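Local coordinates for Rho GTPase-activating protein 5 (Homo sapiens, PDB 5U4V) that probably acts as a GTPase-activating protein for Rho-family GTPases, the part described here being a pseudoGTPase domain with a G-domain-like fold, at residues Leu23-Glu26 / Ile27-Gln30; Ile88-Ile91 / Arg92-Ser96; Leu127-Gln130 / Gly131-Ala135. All blocks are in the same frame, centred on the assembly; numbering follows the deposited sequence.

Overall arrangement
Each contact is local, between residues three to five apart, on or just past one helix, and the three come in series along one chain. Interaction 1 lies on helix 19-28 and the turn after it, interaction 2 at the end of helix 78-96 and interaction 3 within helix 124-138. All three helices pack on one six-stranded mixed sheet, the core of the P-loop-type pseudoGTPase domain. Interaction 1 is on the opposite side of the chain's centre from the other two, with centres about 28 Å from interaction 2 and about 25 Å from interaction 3. Interactions 2 and 3 sit on neighbouring helices, their centres about 19 Å apart and their nearest atoms about 4 Å apart.

Interaction 1 (Leu23-Glu26 / Ile27-Gln30); sequences LANE and IRTQ
The hydroxyl OG1 of Thr29 donates a 2.8 Å hydrogen bond to Glu26 O, three residues back. It reaches the oxygen tilted 33° from the carbonyl plane. A chi1 of 61° sets OG1 between the backbone N and the carbonyl carbon and turns it back to Glu26. The same OG1 accepts a 3.1 Å bond from Gln30 NE2, which makes two bonds to the hydroxyl. Thr29 N bonds to Asn25 O at 3.2 Å. Further back, Ile27 N bonds to Leu23 O and Arg28 N to Ala24 O, both 3.1 Å long. Residues 23-28 belong to helix 19-28, which follows the first strand of the P-loop-type G-domain fold, and Thr29 and Gln30 lie in the turn after it. Arg28 runs extended from CG to NE, its CD 3.7 Å from Ala24 O, and its NH2 bonds to Leu47 O in strand 41-50. Asn25 OD1 is bonded to Gln21 NE2, one turn earlier. On the buried side the side chains of Leu23 and Ile27 cross at a slant. Leu23 CD1 meets Ile27 CG1 at 4.1 Å. Ile159 of helix 156-173 touches both of these side chains, and Phe72 and Val74 of strand 69-75 pack on Leu23.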
ATOM      1  N   LEU A  23       8.625   3.189  -4.522  1.00 30.69           N
ATOM      2  CA  LEU A  23       8.144   1.855  -4.156  1.00 31.94           C
ATOM      3  C   LEU A  23       7.761   1.037  -5.379  1.00 32.15           C
ATOM      4  O   LEU A  23       8.084  -0.164  -5.461  1.00 31.15           O
ATOM      5  CB  LEU A  23       7.013   1.907  -3.132  1.00 32.46           C
ATOM      6  CG  LEU A  23       6.446   0.568  -2.760  1.00 31.56           C
ATOM      7  CD1 LEU A  23       7.520  -0.192  -2.023  1.00 33.27           C
ATOM      8  CD2 LEU A  23       5.170   0.642  -1.933  1.00 32.51           C
ATOM      9  N   ALA A  24       7.093   1.671  -6.342  1.00 32.83           N
ATOM     10  CA  ALA A  24       6.806   0.946  -7.559  1.00 34.25           C
ATOM     11  C   ALA A  24       8.104   0.503  -8.261  1.00 33.95           C
ATOM     12  O   ALA A  24       8.207  -0.631  -8.680  1.00 31.73           O
ATOM     13  CB  ALA A  24       5.911   1.756  -8.449  1.00 35.31           C
ATOM     14  N   ASN A  25       9.115   1.374  -8.295  1.00 33.70           N
ATOM     15  CA  ASN A  25      10.385   1.004  -8.915  1.00 32.50           C
ATOM     16  C   ASN A  25      11.079  -0.146  -8.200  1.00 34.32           C
ATOM     17  O   ASN A  25      11.589  -1.110  -8.869  1.00 33.25           O
ATOM     18  CB  ASN A  25      11.337   2.169  -8.980  1.00 32.55           C
ATOM     19  CG  ASN A  25      10.831   3.295  -9.859  1.00 34.83           C
ATOM     20  OD1 ASN A  25       9.974   3.109 -10.718  1.00 37.08           O
ATOM     21  ND2 ASN A  25      11.403   4.449  -9.683  1.00 34.24           N
ATOM     22  N   GLU A  26      11.147  -0.034  -6.875  1.00 35.36           N
ATOM     23  CA  GLU A  26      11.791  -1.032  -6.030  1.00 41.27           C
ATOM     24  C   GLU A  26      11.239  -2.405  -6.284  1.00 40.06           C
ATOM     25  O   GLU A  26      11.996  -3.359  -6.424  1.00 44.12           O
ATOM     26  CB  GLU A  26      11.583  -0.702  -4.567  1.00 44.71           C
ATOM     27  CG  GLU A  26      12.144  -1.728  -3.621  1.00 53.21           C
ATOM     28  CD  GLU A  26      13.465  -1.280  -3.041  1.00 56.08           C
ATOM     29  OE1 GLU A  26      14.295  -2.145  -2.719  1.00 64.94           O
ATOM     30  OE2 GLU A  26      13.674  -0.064  -2.921  1.00 58.09           O
ATOM     31  N   ILE A  27       9.921  -2.490  -6.356  1.00 36.87           N
ATOM     32  CA  ILE A  27       9.223  -3.727  -6.578  1.00 35.69           C
ATOM     33  C   ILE A  27       9.443  -4.284  -8.007  1.00 36.75           C
ATOM     34  O   ILE A  27       9.666  -5.485  -8.169  1.00 38.99           O
ATOM     35  CB  ILE A  27       7.718  -3.617  -6.273  1.00 35.46           C
ATOM     36  CG1 ILE A  27       7.453  -3.214  -4.816  1.00 38.70           C
ATOM     37  CG2 ILE A  27       7.020  -4.943  -6.551  1.00 37.05           C
ATOM     38  CD1 ILE A  27       5.987  -3.272  -4.383  1.00 40.14           C
ATOM     39  N   ARG A  28       9.367  -3.434  -9.022  1.00 33.20           N
ATOM     40  CA  ARG A  28       9.572  -3.870 -10.413  1.00 31.94           C
ATOM     41  C   ARG A  28      10.936  -4.473 -10.709  1.00 34.29           C
ATOM     42  O   ARG A  28      11.036  -5.323 -11.588  1.00 35.03           O
ATOM     43  CB  ARG A  28       9.297  -2.730 -11.402  1.00 31.35           C
ATOM     44  CG  ARG A  28       7.814  -2.496 -11.690  1.00 29.82           C
ATOM     45  CD  ARG A  28       7.649  -1.167 -12.337  1.00 30.16           C
ATOM     46  NE  ARG A  28       6.271  -0.687 -12.328  1.00 30.58           N
ATOM     47  CZ  ARG A  28       5.894   0.510 -12.777  1.00 30.77           C
ATOM     48  NH1 ARG A  28       6.757   1.354 -13.306  1.00 30.24           N
ATOM     49  NH2 ARG A  28       4.625   0.843 -12.724  1.00 32.27           N
ATOM     50  N   THR A  29      11.982  -4.057  -9.974  1.00 34.39           N
ATOM     51  CA  THR A  29      13.307  -4.605 -10.203  1.00 38.02           C
ATOM     52  C   THR A  29      13.355  -6.110  -9.835  1.00 42.61           C
ATOM     53  O   THR A  29      14.345  -6.789 -10.114  1.00 43.56           O
ATOM     54  CB  THR A  29      14.419  -3.911  -9.400  1.00 36.96           C
ATOM     55  OG1 THR A  29      14.169  -4.063  -8.000  1.00 36.68           O
ATOM     56  CG2 THR A  29      14.557  -2.499  -9.760  1.00 34.80           C
ATOM     57  N   GLN A  30      12.291  -6.595  -9.183  1.00 44.88           N
ATOM     58  CA  GLN A  30      12.246  -7.976  -8.724  1.00 50.50           C
ATOM     59  C   GLN A  30      11.358  -8.813  -9.623  1.00 54.62           C
ATOM     60  O   GLN A  30      11.215  -9.984  -9.374  1.00 52.76           O
ATOM     61  CB  GLN A  30      11.790  -8.066  -7.261  1.00 49.50           C
ATOM     62  CG  GLN A  30      12.663  -7.296  -6.275  1.00 49.66           C
ATOM     63  CD  GLN A  30      14.132  -7.701  -6.336  1.00 53.76           C
ATOM     64  OE1 GLN A  30      14.494  -8.864  -6.119  1.00 56.55           O
ATOM     65  NE2 GLN A  30      14.988  -6.732  -6.601  1.00 54.19           N
TER

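Interaction 2 (Ile88-Ile91 / Arg92-Ser96); sequences IGKI and RTEAS
Gly89 O is gripped twice by Thr93. Thr93 N donates to it at 2.8 Å in a nearly straight bond of 173°. Thr93 OG1 donates to the same oxygen at 3.1 Å. The two donors come from opposite faces of the carbonyl plane. The hydroxyl gets there because chi1 is -56°, which puts OG1 beside its own backbone N and facing the preceding turn. Arg92 N bonds to Ile88 O and Glu94 N to Lys90 O, both at 2.8 Å. Both are helix bonds to the carbonyl four residues earlier.

The bend of Arg92 at chi3 (55°) turns the guanidinium toward Gly89. Gly89 CA sits over one face of that group, 4.0 Å from its plane and offset toward the rim. Lys90 and Glu94 lie side by side and point the same way. The Glu94 carboxylate rests against the lysine's aliphatic part, OE1 being 3.8 Å from Lys90 CG. Lys90 NZ stays 4.8 Å from Glu94 OE2, so their opposite charges may attract but the charged atoms do not touch. Glu94 also meets Ile91, whose CD1 comes near OE2.

One turn on, Ser96 OG and Ser96 N both donate to Arg92 O. The hydroxyl stands above the carbonyl plane.

This is the C-terminal part of helix 78-96, which follows strand 69-75. Ile91 and Ala95 pack on Met104 of a loop. Ile88 touches Leu138 and Arg92 touches Lys137, both on the neighbouring helix 124-138.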
ATOM      1  N   ILE A  88      -7.663   9.652   1.371  1.00 60.19           N
ATOM      2  CA  ILE A  88      -8.660   8.624   1.685  1.00 60.11           C
ATOM      3  C   ILE A  88     -10.008   9.260   2.015  1.00 60.91           C
ATOM      4  O   ILE A  88     -11.039   8.746   1.611  1.00 60.43           O
ATOM      5  CB  ILE A  88      -8.162   7.664   2.780  1.00 59.45           C
ATOM      6  CG1 ILE A  88      -6.964   6.880   2.239  1.00 58.78           C
ATOM      7  CG2 ILE A  88      -9.231   6.671   3.170  1.00 62.26           C
ATOM      8  CD1 ILE A  88      -6.188   6.165   3.314  1.00 57.21           C
ATOM      9  N   GLY A  89      -9.983  10.398   2.703  1.00 62.04           N
ATOM     10  CA  GLY A  89     -11.188  11.172   2.975  1.00 64.64           C
ATOM     11  C   GLY A  89     -11.975  11.592   1.733  1.00 69.20           C
ATOM     12  O   GLY A  89     -13.208  11.511   1.723  1.00 71.02           O
ATOM     13  N   LYS A  90     -11.270  12.051   0.694  1.00 68.66           N
ATOM     14  CA  LYS A  90     -11.870  12.402  -0.578  1.00 71.36           C
ATOM     15  C   LYS A  90     -12.589  11.201  -1.196  1.00 72.93           C
ATOM     16  O   LYS A  90     -13.739  11.303  -1.614  1.00 74.65           O
ATOM     17  CB  LYS A  90     -10.803  12.961  -1.528  1.00 70.92           C
ATOM     18  CG  LYS A  90     -11.117  12.813  -3.017  1.00 70.22           C
ATOM     19  CD  LYS A  90      -9.976  13.259  -3.910  1.00 70.00           C
ATOM     20  CE  LYS A  90     -10.002  12.518  -5.243  1.00 70.03           C
ATOM     21  NZ  LYS A  90      -9.260  13.240  -6.311  1.00 71.88           N
ATOM     22  N   ILE A  91     -11.885  10.075  -1.243  1.00 71.52           N
ATOM     23  CA  ILE A  91     -12.407   8.833  -1.777  1.00 71.68           C
ATOM     24  C   ILE A  91     -13.589   8.362  -0.967  1.00 71.93           C
ATOM     25  O   ILE A  91     -14.521   7.799  -1.517  1.00 72.57           O
ATOM     26  CB  ILE A  91     -11.288   7.768  -1.791  1.00 70.67           C
ATOM     27  CG1 ILE A  91     -10.307   8.108  -2.903  1.00 70.83           C
ATOM     28  CG2 ILE A  91     -11.806   6.352  -1.978  1.00 74.01           C
ATOM     29  CD1 ILE A  91     -10.977   8.585  -4.179  1.00 71.05           C
ATOM     30  N   ARG A  92     -13.520   8.603   0.341  1.00 69.87           N
ATOM     31  CA  ARG A  92     -14.607   8.300   1.255  1.00 69.97           C
ATOM     32  C   ARG A  92     -15.832   9.129   0.902  1.00 71.48           C
ATOM     33  O   ARG A  92     -16.870   8.568   0.587  1.00 73.13           O
ATOM     34  CB  ARG A  92     -14.189   8.526   2.694  1.00 67.43           C
ATOM     35  CG  ARG A  92     -15.258   8.119   3.686  1.00 69.51           C
ATOM     36  CD  ARG A  92     -14.930   8.559   5.091  1.00 70.52           C
ATOM     37  NE  ARG A  92     -14.676  10.005   5.171  1.00 71.98           N
ATOM     38  CZ  ARG A  92     -13.903  10.594   6.091  1.00 69.78           C
ATOM     39  NH1 ARG A  92     -13.293   9.870   7.043  1.00 67.69           N
ATOM     40  NH2 ARG A  92     -13.759  11.920   6.067  1.00 68.67           N
ATOM     41  N   THR A  93     -15.700  10.454   0.934  1.00 72.06           N
ATOM     42  CA  THR A  93     -16.832  11.337   0.668  1.00 75.67           C
ATOM     43  C   THR A  93     -17.395  11.023  -0.710  1.00 77.11           C
ATOM     44  O   THR A  93     -18.601  10.957  -0.892  1.00 78.42           O
ATOM     45  CB  THR A  93     -16.462  12.836   0.715  1.00 76.40           C
ATOM     46  OG1 THR A  93     -15.864  13.159   1.963  1.00 76.63           O
ATOM     47  CG2 THR A  93     -17.711  13.675   0.587  1.00 81.95           C
ATOM     48  N   GLU A  94     -16.484  10.844  -1.659  1.00 75.55           N
ATOM     49  CA  GLU A  94     -16.802  10.546  -3.034  1.00 77.99           C
ATOM     50  C   GLU A  94     -17.511   9.223  -3.124  1.00 78.77           C
ATOM     51  O   GLU A  94     -18.522   9.096  -3.821  1.00 80.04           O
ATOM     52  CB  GLU A  94     -15.522  10.453  -3.827  1.00 79.64           C
ATOM     53  CG  GLU A  94     -15.637  10.988  -5.233  1.00 85.27           C
ATOM     54  CD  GLU A  94     -14.349  11.662  -5.664  1.00 87.28           C
ATOM     55  OE1 GLU A  94     -14.164  12.850  -5.314  1.00 88.92           O
ATOM     56  OE2 GLU A  94     -13.520  11.011  -6.343  1.00 87.25           O
ATOM     57  N   ALA A  95     -16.999   8.247  -2.383  1.00 75.60           N
ATOM     58  CA  ALA A  95     -17.571   6.923  -2.379  1.00 77.40           C
ATOM     59  C   ALA A  95     -18.986   6.899  -1.827  1.00 81.15           C
ATOM     60  O   ALA A  95     -19.791   6.080  -2.258  1.00 83.22           O
ATOM     61  CB  ALA A  95     -16.693   5.978  -1.601  1.00 75.85           C
ATOM     62  N   SER A  96     -19.286   7.788  -0.885  1.00 81.24           N
ATOM     63  CA  SER A  96     -20.621   7.885  -0.321  1.00 85.34           C
ATOM     64  C   SER A  96     -21.604   8.157  -1.425  1.00 88.33           C
ATOM     65  O   SER A  96     -22.595   7.462  -1.549  1.00 93.68           O
ATOM     66  CB  SER A  96     -20.683   9.010   0.692  1.00 84.59           C
ATOM     67  OG  SER A  96     -19.851   8.736   1.788  1.00 82.00           O
TER

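Interaction 3 (Leu127-Gln130 / Gly131-Ala135); sequences LRHQ and GQQLA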
ATOM      1  N   LEU A 127       4.642   8.912  14.193  1.00 69.26           N
ATOM      2  CA  LEU A 127       4.256   8.346  12.914  1.00 64.13           C
ATOM      3  C   LEU A 127       3.510   7.025  13.109  1.00 61.45           C
ATOM      4  O   LEU A 127       2.367   6.876  12.634  1.00 60.99           O
ATOM      5  CB  LEU A 127       5.473   8.216  11.988  1.00 60.97           C
ATOM      6  CG  LEU A 127       6.049   9.512  11.412  1.00 62.61           C
ATOM      7  CD1 LEU A 127       7.496   9.367  10.935  1.00 61.65           C
ATOM      8  CD2 LEU A 127       5.153  10.026  10.287  1.00 61.50           C
ATOM      9  N   ARG A 128       4.127   6.092  13.834  1.00 63.28           N
ATOM     10  CA  ARG A 128       3.546   4.747  14.035  1.00 61.78           C
ATOM     11  C   ARG A 128       2.185   4.839  14.703  1.00 62.18           C
ATOM     12  O   ARG A 128       1.246   4.173  14.268  1.00 56.60           O
ATOM     13  CB  ARG A 128       4.443   3.841  14.877  1.00 65.89           C
ATOM     14  CG  ARG A 128       5.457   3.027  14.082  1.00 68.86           C
ATOM     15  CD  ARG A 128       5.760   1.649  14.711  1.00 70.40           C
ATOM     16  NE  ARG A 128       4.641   0.710  14.536  1.00 71.52           N
ATOM     17  CZ  ARG A 128       4.682  -0.613  14.712  1.00 73.46           C
ATOM     18  NH1 ARG A 128       5.794  -1.226  15.107  1.00 77.49           N
ATOM     19  NH2 ARG A 128       3.585  -1.328  14.490  1.00 71.69           N
ATOM     20  N   HIS A 129       2.076   5.680  15.744  1.00 64.29           N
ATOM     21  CA  HIS A 129       0.820   5.799  16.460  1.00 65.17           C
ATOM     22  C   HIS A 129      -0.309   6.365  15.588  1.00 63.85           C
ATOM     23  O   HIS A 129      -1.433   5.838  15.596  1.00 61.15           O
ATOM     24  CB  HIS A 129       0.994   6.632  17.717  1.00 71.98           C
ATOM     25  CG  HIS A 129      -0.236   6.705  18.560  1.00 75.49           C
ATOM     26  ND1 HIS A 129      -1.179   7.701  18.408  1.00 77.10           N
ATOM     27  CD2 HIS A 129      -0.687   5.903  19.557  1.00 77.41           C
ATOM     28  CE1 HIS A 129      -2.147   7.516  19.288  1.00 80.62           C
ATOM     29  NE2 HIS A 129      -1.879   6.428  19.991  1.00 80.06           N
ATOM     30  N   GLN A 130      -0.036   7.427  14.845  1.00 64.33           N
ATOM     31  CA  GLN A 130      -1.074   7.996  14.000  1.00 65.45           C
ATOM     32  C   GLN A 130      -1.373   7.121  12.792  1.00 61.24           C
ATOM     33  O   GLN A 130      -2.538   7.014  12.359  1.00 61.38           O
ATOM     34  CB  GLN A 130      -0.728   9.431  13.589  1.00 69.30           C
ATOM     35  CG  GLN A 130      -0.591  10.411  14.748  1.00 73.96           C
ATOM     36  CD  GLN A 130      -1.914  10.804  15.372  1.00 77.75           C
ATOM     37  OE1 GLN A 130      -2.698  11.559  14.785  1.00 82.66           O
ATOM     38  NE2 GLN A 130      -2.165  10.308  16.575  1.00 79.34           N
ATOM     39  N   GLY A 131      -0.336   6.454  12.277  1.00 57.56           N
ATOM     40  CA  GLY A 131      -0.550   5.534  11.177  1.00 54.63           C
ATOM     41  C   GLY A 131      -1.385   4.337  11.623  1.00 55.13           C
ATOM     42  O   GLY A 131      -2.236   3.842  10.872  1.00 55.62           O
ATOM     43  N   GLN A 132      -1.139   3.866  12.844  1.00 53.98           N
ATOM     44  CA  GLN A 132      -1.862   2.737  13.398  1.00 52.76           C
ATOM     45  C   GLN A 132      -3.323   3.054  13.700  1.00 53.91           C
ATOM     46  O   GLN A 132      -4.169   2.183  13.622  1.00 52.19           O
ATOM     47  CB  GLN A 132      -1.143   2.211  14.639  1.00 55.49           C
ATOM     48  CG  GLN A 132      -1.677   0.888  15.151  1.00 58.95           C
ATOM     49  CD  GLN A 132      -1.596  -0.218  14.110  1.00 57.74           C
ATOM     50  OE1 GLN A 132      -0.532  -0.539  13.596  1.00 60.58           O
ATOM     51  NE2 GLN A 132      -2.731  -0.782  13.784  1.00 57.74           N
ATOM     52  N   GLN A 133      -3.620   4.303  14.045  1.00 58.08           N
ATOM     53  CA  GLN A 133      -5.009   4.710  14.212  1.00 61.51           C
ATOM     54  C   GLN A 133      -5.695   4.858  12.857  1.00 59.69           C
ATOM     55  O   GLN A 133      -6.877   4.515  12.697  1.00 60.49           O
ATOM     56  CB  GLN A 133      -5.117   5.992  15.014  1.00 66.28           C
ATOM     57  CG  GLN A 133      -4.851   5.812  16.503  1.00 72.18           C
ATOM     58  CD  GLN A 133      -5.306   7.014  17.337  1.00 79.93           C
ATOM     59  OE1 GLN A 133      -5.306   8.150  16.860  1.00 83.22           O
ATOM     60  NE2 GLN A 133      -5.686   6.767  18.596  1.00 82.74           N
ATOM     61  N   LEU A 134      -4.940   5.335  11.872  1.00 56.67           N
ATOM     62  CA  LEU A 134      -5.467   5.377  10.527  1.00 53.59           C
ATOM     63  C   LEU A 134      -5.745   3.942  10.075  1.00 50.55           C
ATOM     64  O   LEU A 134      -6.835   3.652   9.571  1.00 49.67           O
ATOM     65  CB  LEU A 134      -4.529   6.114   9.568  1.00 51.57           C
ATOM     66  CG  LEU A 134      -5.034   6.140   8.111  1.00 50.25           C
ATOM     67  CD1 LEU A 134      -6.454   6.705   8.052  1.00 56.94           C
ATOM     68  CD2 LEU A 134      -4.124   6.895   7.133  1.00 48.12           C
ATOM     69  N   ALA A 135      -4.775   3.057  10.287  1.00 48.44           N
ATOM     70  CA  ALA A 135      -4.931   1.636   9.916  1.00 46.28           C
ATOM     71  C   ALA A 135      -6.134   1.022  10.607  1.00 47.24           C
ATOM     72  O   ALA A 135      -6.921   0.300   9.984  1.00 47.80           O
ATOM     73  CB  ALA A 135      -3.678   0.859  10.275  1.00 44.67           C
TER
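Four backbone bonds join residues 127-130 to residues 131-135; in each, an N-H donates to the carbonyl oxygen four residues earlier. Gly131 N meets Leu127 O and Gln132 N meets Arg128 O, both at 2.8 Å. The donor of the first pair lies nearly in line with the C=O bond. Leu134 N bonds to Gln130 O at 3.0 Å and Gln133 N to His129 O at 3.1 Å.

The polar side chains meet more loosely. The His129 ring and the Gln133 amide meet with their planes 42° apart. His129 CE1 is 3.7 Å from Gln133 NE2 and from Gln133 CD. With CG anti to the backbone N (chi1 -175°), the ring stands out from the helix, and its CE1 corner comes beside the Gln133 amide. A weak hydrogen bond runs from Gln130 NE2 to His129 ND1, in the plane of the ring at its edge. Gln130 and Gln133 lie alongside each other and point the same way, with Gln130 NE2 3.8 Å from Gln133 OE1. Gln132 OE1 sits near the plane of the Arg128 guanidinium at its edge, but 4.3 Å from NH2. The arginine's strong partner is Asp144 of strand 142-145, with which NH1 forms a salt bridge.

Apolar packing is turned to the neighbours. Leu134 touches Leu111 of strand 109-114 and Ile84 of helix 78-96. Ala135 rests on Leu111 and Phe142. Both segments belong to the amphipathic helix 124-138. It links the adjacent parallel strands 109-114 and 142-145 in a beta-alpha-beta crossover, as in P-loop G domains.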